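PDB 2GZA: type IV secretion system protein VirB11 from Brucella suis, which hydrolyses ATP as a hexameric ATPase of the VirB type IV secretion system, which could be required to establish the bacterium's replication niche in the host. Local coordinates for residues A286-C289 / E290-F293; A109-H112 / G113-S116. One frame throughout, in Å; residues are numbered along the deposited sequence.

Contact 1: A286-C289 / E290-F293; sequences AGSC and ELTF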
# COMPACT_ATOMS: atom_id res chain seq x y z
N ALA C 286 28.61 10.12 -1.59
CA ALA C 286 27.87 10.05 -2.85
C ALA C 286 28.80 10.25 -4.03
O ALA C 286 29.83 10.91 -3.91
CB ALA C 286 26.74 11.07 -2.87
N GLY C 287 28.44 9.68 -5.17
CA GLY C 287 29.27 9.75 -6.37
C GLY C 287 29.03 10.96 -7.25
O GLY C 287 29.68 11.11 -8.27
N SER C 288 28.08 11.81 -6.85
CA SER C 288 27.79 13.06 -7.54
C SER C 288 26.75 13.84 -6.75
O SER C 288 26.26 13.36 -5.73
CB SER C 288 27.31 12.81 -8.98
OG SER C 288 26.06 12.14 -8.97
N CYS C 289 26.43 15.04 -7.22
CA CYS C 289 25.42 15.85 -6.58
C CYS C 289 24.07 15.17 -6.68
O CYS C 289 23.34 15.11 -5.69
CB CYS C 289 25.39 17.24 -7.19
SG CYS C 289 26.90 18.14 -6.81
N GLU C 290 23.77 14.60 -7.85
CA GLU C 290 22.46 14.00 -8.05
C GLU C 290 22.32 12.72 -7.24
O GLU C 290 21.25 12.40 -6.74
CB GLU C 290 22.12 13.79 -9.53
CG GLU C 290 22.70 12.56 -10.21
CD GLU C 290 22.11 12.36 -11.61
OE1 GLU C 290 22.88 12.09 -12.55
OE2 GLU C 290 20.88 12.48 -11.77
N LEU C 291 23.44 12.02 -7.10
CA LEU C 291 23.50 10.82 -6.29
C LEU C 291 23.42 11.12 -4.79
O LEU C 291 23.05 10.24 -4.01
CB LEU C 291 24.75 10.01 -6.63
CG LEU C 291 24.75 9.18 -7.93
CD1 LEU C 291 26.15 8.68 -8.28
CD2 LEU C 291 23.79 8.01 -7.88
N THR C 292 23.76 12.35 -4.39
CA THR C 292 23.56 12.79 -3.01
C THR C 292 22.07 12.78 -2.66
O THR C 292 21.67 12.09 -1.73
CB THR C 292 24.15 14.19 -2.76
OG1 THR C 292 25.50 14.22 -3.21
CG2 THR C 292 24.10 14.53 -1.29
N PHE C 293 21.26 13.51 -3.42
CA PHE C 293 19.82 13.55 -3.18
C PHE C 293 19.23 12.15 -3.27
O PHE C 293 18.34 11.78 -2.51
CB PHE C 293 19.11 14.50 -4.15
CG PHE C 293 19.33 15.95 -3.83
CD1 PHE C 293 18.66 16.55 -2.77
CD2 PHE C 293 20.21 16.72 -4.58
CE1 PHE C 293 18.86 17.89 -2.47
CE2 PHE C 293 20.41 18.05 -4.29
CZ PHE C 293 19.74 18.65 -3.23
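Thr292 OG1 donates a hydrogen bond to Ser288 O at 2.8 Å. The hydroxyl is tilted 25° from the carbonyl plane. Followed outward, the Thr292 side chain begins with CB beside Cys289 O, 3.2 Å away. With OG1 anti to the carbonyl carbon and beside the backbone N (chi1 -51°), the hydroxyl turns back along the chain to Ser288 O, and the same oxygen, Thr292 OG1, lies 3.4 Å from Ala286 CB. The Thr292 side chain also packs on Val179 and Ala181 of strand 178-182 and on Val325 of strand 324-331. Ser288 O takes a weak bond from Thr292 N as well, so one carbonyl is gripped by both the amide and the hydroxyl of the same residue. Ser288 is the N-cap of helix 289-300, which follows strand 281-285 of the mixed sheet that also holds strand 178-182, in a P-loop NTPase of the GSP E family of secretion ATPases. Its OG accepts from Leu291 N at 3.2 Å, with an N-H...acceptor angle of 155°. Ser288 OG also lies beside the Leu291 side chain, 3.4 Å from CG, while Leu291 CD1 reaches Gly287 CA at 3.8 Å. Leu291 packs on Ala274 of a second subunit, and Glu290 on Leu320 of that subunit. Beyond the cap, Cys289 O receives a weak bond from Phe293 N at 3.5 Å, and the Phe293 ring meets Trp344 edge-to-face.

Contact 2: A109-H112 / G113-S116; sequences ACEH and GTIS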
# COMPACT_ATOMS: atom_id res chain seq x y z
N ALA C 109 27.50 11.28 26.02
CA ALA C 109 26.85 11.95 24.90
C ALA C 109 27.41 13.34 24.55
O ALA C 109 27.13 13.86 23.48
CB ALA C 109 25.35 12.00 25.11
N CYS C 110 28.19 13.92 25.46
CA CYS C 110 28.89 15.18 25.18
C CYS C 110 30.38 15.02 25.49
O CYS C 110 30.78 14.05 26.11
CB CYS C 110 28.30 16.34 25.97
SG CYS C 110 28.70 16.35 27.74
N GLU C 111 31.19 15.99 25.07
CA GLU C 111 32.63 16.01 25.30
C GLU C 111 32.98 15.63 26.73
O GLU C 111 32.38 16.15 27.68
CB GLU C 111 33.19 17.40 24.98
CG GLU C 111 34.72 17.53 24.97
CD GLU C 111 35.20 18.97 24.74
OE1 GLU C 111 34.48 19.77 24.12
OE2 GLU C 111 36.31 19.31 25.18
N HIS C 112 33.95 14.72 26.89
CA HIS C 112 34.37 14.26 28.21
C HIS C 112 34.92 15.39 29.06
O HIS C 112 35.58 16.30 28.55
CB HIS C 112 35.37 13.10 28.11
CG HIS C 112 36.72 13.49 27.61
ND1 HIS C 112 37.11 13.33 26.30
CD2 HIS C 112 37.78 14.03 28.26
CE1 HIS C 112 38.35 13.75 26.15
NE2 HIS C 112 38.78 14.18 27.33
N GLY C 113 34.62 15.32 30.35
CA GLY C 113 35.00 16.37 31.29
C GLY C 113 34.16 17.62 31.12
O GLY C 113 34.52 18.67 31.67
N THR C 114 33.08 17.53 30.35
CA THR C 114 32.11 18.63 30.20
C THR C 114 30.68 18.16 30.45
O THR C 114 30.36 16.98 30.26
CB THR C 114 32.12 19.26 28.77
OG1 THR C 114 31.56 18.34 27.83
CG2 THR C 114 33.53 19.63 28.33
N ILE C 115 29.83 19.08 30.89
CA ILE C 115 28.39 18.89 30.92
C ILE C 115 27.77 20.05 30.13
O ILE C 115 28.23 21.18 30.24
CB ILE C 115 27.84 18.92 32.36
CG1 ILE C 115 28.60 17.95 33.26
CG2 ILE C 115 26.32 18.70 32.38
CD1 ILE C 115 28.25 16.49 33.07
N SER C 116 26.75 19.76 29.34
CA SER C 116 26.03 20.82 28.64
C SER C 116 24.69 21.11 29.29
O SER C 116 23.84 20.22 29.44
CB SER C 116 25.82 20.49 27.16
OG SER C 116 25.11 21.54 26.52
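Cys110 SG, just ahead of the turn, lies 3.1 Å from Thr114 O and 4.1 Å from Ile115 CA. The sulfur sits between its own backbone N and carbonyl carbon (chi1 74°), which brings it up against the returning chain. Cys110 and Thr114 form the buried inner pair, and Cys110 also packs on Val105 and Leu225. The Ile115 side chain turns away and packs on Tyr67, Leu70 and Ile71 of helix 67-81. Glu111 O accepts a weak bond from Thr114 N, at 3.1 Å with an N-H...acceptor angle of 134°. That bond closes a type II beta turn from Glu111 to Thr114, in the connection between the antiparallel strands 101-105 and 116-120. Thr114 OG1 is modelled very near the same carbonyl, a spacing too short to be trusted in detail at this resolution. The Thr114 methyl branch crosses the extended Glu111 chain at a slant, with CG2 4.1 Å from Glu111 CG, and the carboxylate beyond forms a salt bridge with Arg45 through OE1. The corner of the turn is different in character: His112 and Gly113 are exposed, the CB of His112 points away from residues 113-116, and Gly113 takes a positive phi of 73°.

In the fold
Contact 2 comes first along the chain and contact 1 follows well over a hundred residues later; their centres are 34 Å apart, their nearest atoms about 25 Å, and they do not touch. Residues 109-116 join two strands of the six-stranded antiparallel sheet, and Ala109 and Glu111 form backbone hydrogen bonds with Phe226 and His224, both in strand 222-226 of the three-stranded parallel sheet. Residues 286-293 leave strand 281-285, outermost in the mixed sheet within this chain, where Ala286 bonds through its backbone to Gly182 of the predicted ATP site. Contact 1 thus lies near that site and a second subunit, whereas contact 2 ties two sheets within one chain.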